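Local coordinates for protein ATP-dependent DNA helicase PIF1 (Candida albicans, PDB 7OTJ) that couples ATP hydrolysis to 5'-3' unwinding of DNA, probably including G-quadruplexes, and so probably maintains nuclear and mitochondrial genome stability, at residues E7-Y10 with V11-Q14; K40-R43 with D44-K48; Q196-I199 with D200-N204. All blocks are in the same frame, centred on the assembly; numbering follows the deposited sequence.

Contact 1: E7-Y10 with V11-Q14. With ADP (adenosine-5'-diphosphate), chain E.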
loop_
_atom_site.group_PDB
_atom_site.type_symbol
_atom_site.label_atom_id
_atom_site.label_comp_id
_atom_site.label_asym_id
_atom_site.label_seq_id
_atom_site.Cartn_x
_atom_site.Cartn_y
_atom_site.Cartn_z
ATOM N N GLU A 7 19.219 -11.962 12.505
ATOM C CA GLU A 7 17.798 -12.267 12.625
ATOM C C GLU A 7 17.133 -12.316 11.256
ATOM O O GLU A 7 16.345 -13.226 10.976
ATOM C CB GLU A 7 17.107 -11.238 13.517
ATOM C CG GLU A 7 17.399 -11.399 14.995
ATOM C CD GLU A 7 16.548 -10.480 15.850
ATOM O OE1 GLU A 7 16.242 -9.352 15.399
ATOM O OE2 GLU A 7 16.179 -10.887 16.973
ATOM N N GLN A 8 17.431 -11.339 10.394
ATOM C CA GLN A 8 16.867 -11.342 9.048
ATOM C C GLN A 8 17.333 -12.555 8.258
ATOM O O GLN A 8 16.546 -13.166 7.527
ATOM C CB GLN A 8 17.233 -10.051 8.319
ATOM C CG GLN A 8 16.450 -8.824 8.786
ATOM C CD GLN A 8 16.959 -7.538 8.157
ATOM O OE1 GLN A 8 18.167 -7.330 8.031
ATOM N NE2 GLN A 8 16.038 -6.670 7.759
ATOM N N GLU A 9 18.614 -12.915 8.384
ATOM C CA GLU A 9 19.115 -14.101 7.696
ATOM C C GLU A 9 18.424 -15.365 8.195
ATOM O O GLU A 9 18.144 -16.279 7.408
ATOM C CB GLU A 9 20.630 -14.220 7.879
ATOM C CG GLU A 9 21.459 -13.210 7.087
ATOM C CD GLU A 9 21.499 -13.520 5.603
ATOM O OE1 GLU A 9 21.171 -14.665 5.222
ATOM O OE2 GLU A 9 21.857 -12.619 4.813
ATOM N N TYR A 10 18.140 -15.439 9.498
ATOM C CA TYR A 10 17.509 -16.639 10.043
ATOM C C TYR A 10 16.104 -16.832 9.484
ATOM O O TYR A 10 15.713 -17.957 9.153
ATOM C CB TYR A 10 17.480 -16.571 11.569
ATOM C CG TYR A 10 16.762 -17.731 12.219
ATOM C CD1 TYR A 10 17.403 -18.949 12.419
ATOM C CD2 TYR A 10 15.443 -17.608 12.637
ATOM C CE1 TYR A 10 16.751 -20.007 13.014
ATOM C CE2 TYR A 10 14.783 -18.664 13.231
ATOM C CZ TYR A 10 15.440 -19.861 13.417
ATOM O OH TYR A 10 14.780 -20.913 14.011
ATOM N N VAL A 11 15.337 -15.746 9.368
ATOM C CA VAL A 11 14.015 -15.810 8.748
ATOM C C VAL A 11 14.136 -16.265 7.301
ATOM O O VAL A 11 13.427 -17.175 6.854
ATOM C CB VAL A 11 13.310 -14.444 8.849
ATOM C CG1 VAL A 11 11.913 -14.501 8.234
ATOM C CG2 VAL A 11 13.263 -13.966 10.293
ATOM N N LEU A 12 15.019 -15.612 6.540
ATOM C CA LEU A 12 15.252 -16.009 5.156
ATOM C C LEU A 12 15.592 -17.490 5.053
ATOM O O LEU A 12 15.089 -18.188 4.165
ATOM C CB LEU A 12 16.373 -15.157 4.561
ATOM C CG LEU A 12 16.876 -15.556 3.176
ATOM C CD1 LEU A 12 15.779 -15.392 2.139
ATOM C CD2 LEU A 12 18.088 -14.735 2.800
ATOM N N LYS A 13 16.423 -17.989 5.974
ATOM C CA LYS A 13 16.778 -19.406 5.994
ATOM C C LYS A 13 15.547 -20.285 6.164
ATOM O O LYS A 13 15.409 -21.312 5.489
ATOM C CB LYS A 13 17.781 -19.673 7.116
ATOM C CG LYS A 13 18.118 -21.143 7.344
ATOM C CD LYS A 13 19.022 -21.309 8.566
ATOM C CE LYS A 13 19.250 -22.772 8.919
ATOM N NZ LYS A 13 20.006 -23.489 7.860
ATOM N N GLN A 14 14.643 -19.900 7.068
ATOM C CA GLN A 14 13.439 -20.691 7.292
ATOM C C GLN A 14 12.526 -20.662 6.075
ATOM O O GLN A 14 11.988 -21.700 5.670
ATOM C CB GLN A 14 12.697 -20.174 8.524
ATOM C CG GLN A 14 13.540 -20.130 9.780
ATOM C CD GLN A 14 13.976 -21.504 10.217
ATOM O OE1 GLN A 14 13.215 -22.466 10.120
ATOM N NE2 GLN A 14 15.210 -21.611 10.693
HETATM P PB ADP E . 9.275 -2.787 8.138
HETATM O O1B ADP E . 9.411 -3.797 9.262
HETATM O O2B ADP E . 8.748 -3.342 6.833
HETATM O O3B ADP E . 8.651 -1.481 8.558
HETATM P PA ADP E . 11.263 -1.752 6.375
HETATM O O1A ADP E . 11.680 -2.926 5.525
HETATM O O2A ADP E . 10.289 -0.736 5.837
HETATM O O3A ADP E . 10.788 -2.340 7.803
HETATM O "O5'" ADP E . 12.574 -0.952 6.843
HETATM C "C5'" ADP E . 12.474 0.410 7.239
HETATM C "C4'" ADP E . 13.827 1.067 7.050
HETATM O "O4'" ADP E . 14.832 0.286 7.698
HETATM C "C3'" ADP E . 14.182 1.127 5.575
HETATM O "O3'" ADP E . 14.463 2.482 5.227
HETATM C "C2'" ADP E . 15.437 0.294 5.416
HETATM O "O2'" ADP E . 16.385 0.961 4.578
HETATM C "C1'" ADP E . 15.958 0.136 6.834
HETATM N N9 ADP E . 16.535 -1.210 7.029
HETATM C C8 ADP E . 15.853 -2.368 6.973
HETATM N N7 ADP E . 16.674 -3.424 7.202
HETATM C C5 ADP E . 17.910 -2.939 7.406
HETATM C C6 ADP E . 19.247 -3.505 7.702
HETATM N N6 ADP E . 19.428 -4.844 7.821
HETATM N N1 ADP E . 20.280 -2.642 7.841
HETATM C C2 ADP E . 20.110 -1.311 7.723
HETATM N N3 ADP E . 18.928 -0.731 7.459
HETATM C C4 ADP E . 17.813 -1.476 7.290
#

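Contact 2: K40-R43 with D44-K48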
loop_
_atom_site.group_PDB
_atom_site.type_symbol
_atom_site.label_atom_id
_atom_site.label_comp_id
_atom_site.label_asym_id
_atom_site.label_seq_id
_atom_site.Cartn_x
_atom_site.Cartn_y
_atom_site.Cartn_z
ATOM N N LYS A 40 13.747 -12.401 -4.140
ATOM C CA LYS A 40 14.846 -12.645 -5.070
ATOM C C LYS A 40 15.344 -14.084 -4.978
ATOM O O LYS A 40 15.530 -14.758 -6.000
ATOM C CB LYS A 40 15.980 -11.661 -4.794
ATOM C CG LYS A 40 16.989 -11.534 -5.906
ATOM C CD LYS A 40 18.067 -10.540 -5.533
ATOM C CE LYS A 40 18.977 -10.267 -6.711
ATOM N NZ LYS A 40 18.239 -9.575 -7.801
ATOM N N SER A 41 15.563 -14.575 -3.754
ATOM C CA SER A 41 16.050 -15.940 -3.572
ATOM C C SER A 41 15.005 -16.962 -4.007
ATOM O O SER A 41 15.314 -17.898 -4.754
ATOM C CB SER A 41 16.442 -16.170 -2.111
ATOM O OG SER A 41 17.596 -15.428 -1.760
ATOM N N LEU A 42 13.763 -16.802 -3.544
ATOM C CA LEU A 42 12.709 -17.740 -3.908
ATOM C C LEU A 42 12.453 -17.776 -5.410
ATOM O O LEU A 42 11.934 -18.777 -5.909
ATOM C CB LEU A 42 11.416 -17.401 -3.162
ATOM C CG LEU A 42 11.301 -17.861 -1.704
ATOM C CD1 LEU A 42 9.934 -17.523 -1.142
ATOM C CD2 LEU A 42 11.540 -19.351 -1.608
ATOM N N ARG A 43 12.838 -16.735 -6.150
ATOM C CA ARG A 43 12.559 -16.690 -7.580
ATOM C C ARG A 43 13.671 -17.296 -8.425
ATOM O O ARG A 43 13.403 -17.712 -9.559
ATOM C CB ARG A 43 12.292 -15.249 -8.030
ATOM C CG ARG A 43 10.878 -14.809 -7.734
ATOM C CD ARG A 43 10.552 -13.448 -8.294
ATOM N NE ARG A 43 9.119 -13.197 -8.210
ATOM C CZ ARG A 43 8.539 -12.037 -8.483
ATOM N NH1 ARG A 43 9.251 -10.973 -8.827
ATOM N NH2 ARG A 43 7.215 -11.941 -8.406
ATOM N N ASP A 44 14.907 -17.325 -7.922
ATOM C CA ASP A 44 15.922 -18.198 -8.505
ATOM C C ASP A 44 15.423 -19.637 -8.574
ATOM O O ASP A 44 15.683 -20.351 -9.549
ATOM C CB ASP A 44 17.214 -18.124 -7.687
ATOM C CG ASP A 44 17.941 -16.802 -7.854
ATOM O OD1 ASP A 44 17.834 -16.195 -8.940
ATOM O OD2 ASP A 44 18.628 -16.375 -6.901
ATOM N N LYS A 45 14.705 -20.078 -7.540
ATOM C CA LYS A 45 14.211 -21.449 -7.460
ATOM C C LYS A 45 12.929 -21.633 -8.271
ATOM O O LYS A 45 12.870 -22.473 -9.174
ATOM C CB LYS A 45 13.991 -21.828 -5.993
ATOM C CG LYS A 45 14.282 -23.274 -5.660
ATOM C CD LYS A 45 14.745 -23.395 -4.220
ATOM C CE LYS A 45 16.030 -22.609 -4.003
ATOM N NZ LYS A 45 17.082 -22.970 -5.001
ATOM N N TYR A 46 11.881 -20.871 -7.946
ATOM C CA TYR A 46 10.606 -20.947 -8.659
ATOM C C TYR A 46 10.404 -19.658 -9.447
ATOM O O TYR A 46 9.796 -18.706 -8.942
ATOM C CB TYR A 46 9.444 -21.174 -7.686
ATOM C CG TYR A 46 9.757 -22.114 -6.542
ATOM C CD1 TYR A 46 9.699 -23.494 -6.710
ATOM C CD2 TYR A 46 10.100 -21.623 -5.289
ATOM C CE1 TYR A 46 9.983 -24.356 -5.661
ATOM C CE2 TYR A 46 10.385 -22.474 -4.236
ATOM C CZ TYR A 46 10.326 -23.840 -4.427
ATOM O OH TYR A 46 10.609 -24.687 -3.380
ATOM N N PRO A 47 10.847 -19.593 -10.706
ATOM C CA PRO A 47 10.842 -18.301 -11.414
ATOM C C PRO A 47 9.450 -17.762 -11.679
ATOM O O PRO A 47 9.278 -16.539 -11.731
ATOM C CB PRO A 47 11.580 -18.613 -12.726
ATOM C CG PRO A 47 12.301 -19.900 -12.483
ATOM C CD PRO A 47 11.444 -20.662 -11.522
ATOM N N LYS A 48 8.456 -18.629 -11.864
ATOM C CA LYS A 48 7.100 -18.199 -12.176
ATOM C C LYS A 48 6.109 -18.594 -11.088
ATOM O O LYS A 48 4.894 -18.537 -11.313
ATOM C CB LYS A 48 6.660 -18.788 -13.516
ATOM C CG LYS A 48 7.542 -18.396 -14.689
ATOM C CD LYS A 48 7.222 -19.226 -15.926
ATOM C CE LYS A 48 5.750 -19.123 -16.305
ATOM N NZ LYS A 48 5.404 -19.993 -17.468
#

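Contact 3: Q196-I199 with D200-N204. Unlike the reference sequence in segment 200-204: Asp-200 (reference Asn).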
loop_
_atom_site.group_PDB
_atom_site.type_symbol
_atom_site.label_atom_id
_atom_site.label_comp_id
_atom_site.label_asym_id
_atom_site.label_seq_id
_atom_site.Cartn_x
_atom_site.Cartn_y
_atom_site.Cartn_z
ATOM N N GLN A 196 17.348 6.523 20.328
ATOM C CA GLN A 196 16.819 5.448 21.159
ATOM C C GLN A 196 15.573 5.892 21.912
ATOM O O GLN A 196 14.625 5.110 22.061
ATOM C CB GLN A 196 17.886 4.953 22.132
ATOM C CG GLN A 196 17.397 3.836 23.042
ATOM C CD GLN A 196 16.872 2.626 22.277
ATOM O OE1 GLN A 196 17.447 2.217 21.269
ATOM N NE2 GLN A 196 15.774 2.050 22.756
ATOM N N ARG A 197 15.542 7.151 22.364
ATOM C CA ARG A 197 14.360 7.671 23.039
ATOM C C ARG A 197 13.150 7.633 22.120
ATOM O O ARG A 197 12.055 7.245 22.541
ATOM C CB ARG A 197 14.624 9.102 23.518
ATOM C CG ARG A 197 13.400 9.824 24.056
ATOM C CD ARG A 197 12.870 9.125 25.286
ATOM N NE ARG A 197 11.608 9.683 25.759
ATOM C CZ ARG A 197 10.795 9.067 26.608
ATOM N NH1 ARG A 197 11.058 7.849 27.056
ATOM N NH2 ARG A 197 9.693 9.688 27.021
ATOM N N PHE A 198 13.334 8.026 20.858
ATOM C CA PHE A 198 12.252 7.938 19.885
ATOM C C PHE A 198 11.735 6.508 19.774
ATOM O O PHE A 198 10.520 6.281 19.733
ATOM C CB PHE A 198 12.733 8.453 18.525
ATOM C CG PHE A 198 11.628 8.706 17.537
ATOM C CD1 PHE A 198 10.321 8.886 17.960
ATOM C CD2 PHE A 198 11.896 8.756 16.178
ATOM C CE1 PHE A 198 9.304 9.117 17.050
ATOM C CE2 PHE A 198 10.880 8.984 15.261
ATOM C CZ PHE A 198 9.585 9.165 15.698
ATOM N N ILE A 199 12.646 5.530 19.743
ATOM C CA ILE A 199 12.247 4.126 19.671
ATOM C C ILE A 199 11.454 3.730 20.912
ATOM O O ILE A 199 10.429 3.040 20.815
ATOM C CB ILE A 199 13.485 3.231 19.460
ATOM C CG1 ILE A 199 14.136 3.534 18.112
ATOM C CG2 ILE A 199 13.115 1.753 19.530
ATOM C CD1 ILE A 199 15.408 2.756 17.873
ATOM N N ASP A 200 11.901 4.169 22.093
ATOM C CA ASP A 200 11.150 3.876 23.312
ATOM C C ASP A 200 9.745 4.467 23.252
ATOM O O ASP A 200 8.771 3.811 23.642
ATOM C CB ASP A 200 11.880 4.422 24.542
ATOM C CG ASP A 200 13.266 3.823 24.729
ATOM O OD1 ASP A 200 13.502 2.685 24.263
ATOM O OD2 ASP A 200 14.121 4.488 25.358
ATOM N N MET A 201 9.621 5.695 22.739
ATOM C CA MET A 201 8.320 6.355 22.660
ATOM C C MET A 201 7.387 5.608 21.717
ATOM O O MET A 201 6.215 5.377 22.034
ATOM C CB MET A 201 8.493 7.805 22.200
ATOM C CG MET A 201 9.171 8.721 23.203
ATOM S SD MET A 201 9.854 10.194 22.400
ATOM C CE MET A 201 8.403 10.850 21.572
ATOM N N LEU A 202 7.884 5.274 20.529
ATOM C CA LEU A 202 7.104 4.495 19.575
ATOM C C LEU A 202 6.689 3.141 20.141
ATOM O O LEU A 202 5.556 2.698 19.925
ATOM C CB LEU A 202 7.899 4.312 18.288
ATOM C CG LEU A 202 8.018 5.575 17.448
ATOM C CD1 LEU A 202 8.958 5.351 16.278
ATOM C CD2 LEU A 202 6.635 5.990 16.976
ATOM N N ASN A 203 7.606 2.431 20.802
ATOM C CA ASN A 203 7.244 1.125 21.352
ATOM C C ASN A 203 6.138 1.236 22.393
ATOM O O ASN A 203 5.292 0.340 22.505
ATOM C CB ASN A 203 8.468 0.425 21.935
ATOM C CG ASN A 203 9.326 -0.200 20.866
ATOM O OD1 ASN A 203 8.879 -0.399 19.728
ATOM N ND2 ASN A 203 10.565 -0.508 21.215
ATOM N N ASN A 204 6.135 2.321 23.173
ATOM C CA ASN A 204 5.123 2.501 24.209
ATOM C C ASN A 204 3.723 2.601 23.615
ATOM O O ASN A 204 2.738 2.289 24.296
ATOM C CB ASN A 204 5.429 3.757 25.036
ATOM C CG ASN A 204 6.613 3.578 25.982
ATOM O OD1 ASN A 204 6.919 2.468 26.411
ATOM N ND2 ASN A 204 7.273 4.684 26.321
#

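Contact 1: E7-Y10 with V11-Q14
Gln-8 OE1 accepts two hydrogen bonds, one from N6 of ADP at 2.8 Å and one from the backbone N of Ser-5, while the carbonyl O of Gln-8 receives Leu-12 N at 3.0 Å. The placement is consistent with the Q motif of superfamily 1 helicases, in which a glutamine reads the adenine. Gln-8 NE2 adds a weak bond to ADP N7 (3.4 Å) and a second bond to Gly-30 O of the P-loop. These partners fix the rotation of the amide. The chain beyond CG is extended (chi2 173°), which carries the amide off helix 6-16 to the base. Glu-7 OE1 bonds to the backbone N of Lys-187.

The helix itself is regular. Lys-13 N bonds to Glu-9 O at 2.8 Å. Val-11 packs on Tyr-23 and Ile-184 of the sheet and on Leu-34 of helix 31-45. At the far end, the bend at chi2 of Gln-14 brings its amide over one face of the Tyr-10 ring. The two planes are 39° apart. NE2 lies over the CE1-CZ side of the ring, and Gln-14 CG makes a CH-pi contact 4.2 Å from the Tyr-10 ring centroid, 20° off its normal.

Contact 2: K40-R43 with D44-K48
Two side-chain torsions bring Leu-42 and Tyr-46 together. Leu-42 has CG beside its backbone N (chi1 -80°), and so does Tyr-46 (chi1 -38°). The result is an apolar contact of 4.2 Å between Leu-42 CD2 and Tyr-46 CE2. Leu-42 O lies near the CD2 side of the Tyr-46 ring, oblique to it. Lys-45 CB covers one face of the ring, toward its rim.

In the backbone, Leu-42 O accepts a hydrogen bond from Tyr-46 N at 2.9 Å. Tyr-46 is the first residue to leave helical geometry, so this bond lies at the C-terminal end of helix 31-45. That helix starts at the P-loop lysine, Lys-31, and connects parallel strands 21-25 and 50-54 of the same sheet. Together they form a beta-alpha-beta crossover of the RecA-like ATPase domain. Leu-42 is buried against Val-15, Leu-16 and Val-50. Arg-43 lays its side chain on Val-50 and Val-52.

Two residues before Tyr-46, Asp-44 N bonds to Lys-40 O at 3.3 Å. Pro-47 has no N-H to offer Arg-43 O. Its CA makes a CA-H...O contact with that oxygen instead, at 3.2 Å and with an angle of 132° at the hydrogen.

Contact 3: Q196-I199 with D200-N204
The backbone of helix 196-204 is regular here, with the amides of Asp-200, Met-201, Leu-202 and Asn-203 each bonded to the carbonyl four residues back, as in Asp-200 N to Gln-196 O at 2.9 Å.

Gln-196 and Asp-200 also meet through their side chains. Gln-196 NE2 donates to Asp-200 OD1 at 2.8 Å. The bend at chi2 of Gln-196 (57°) turns the amide forward along the helix, toward Asp-200. The bond is far from straight, at 138°, and NE2 comes from above the carboxylate plane. Asp-200 replaces an asparagine of the reference sequence. A potassium ion lies about 4 Å from the Gln-196 side chain.

Arg-197 and Met-201 cross at about a right angle. Met-201 CG sits over one face of the guanidinium, toward its rim, and is 3.7 Å from Arg-197 NE. That NE forms a salt bridge to Asp-217 of helix 212-219, which holds the group in place.

The helix follows Phe-190 and Arg-191, which line the ADP pocket. Its buried side packs on helix 475-481, which belongs to the second of the two RecA-like motor domains and precedes Arg-482 of the tetrafluoroaluminate pocket. The nucleotide lies between these domains. Phe-198 and Leu-202 form part of that buried side. Leu-202 CD1 makes a CH-pi contact over one face of the Phe-198 ring, 4.0 Å from its centroid and 15° off the normal. Leu-202 CG touches Phe-198 CE1 at 3.8 Å. Leu-202 also packs on Leu-480 and Ser-481, and Phe-198 on Gln-192 and Arg-486.

Ile-199 and Asn-203 lie side by side and point the same way. Ile-199 CG2 is 3.8 Å from Asn-203 ND2.

Overall arrangement
From the N terminus the three contacts follow in series, and none nests within or crosses another. Each lies in a continuous run of chain, so none closes a long loop. Contact 1 is on helix 6-16, beside the adenine. Contact 2 is at the far end of helix 31-45, whose start follows the P-loop. Their centres are about 16 Å apart, and the two helices pack together through Leu-12, Leu-34 and Leu-42. Contact 3 comes much later, on helix 196-204, beyond edge strand 182-186. Its centre is about 25 Å from that of contact 1 and about 37 Å from that of contact 2. It packs on helix 212-219 and, through Leu-202, on helix 475-481 of the second RecA-like domain.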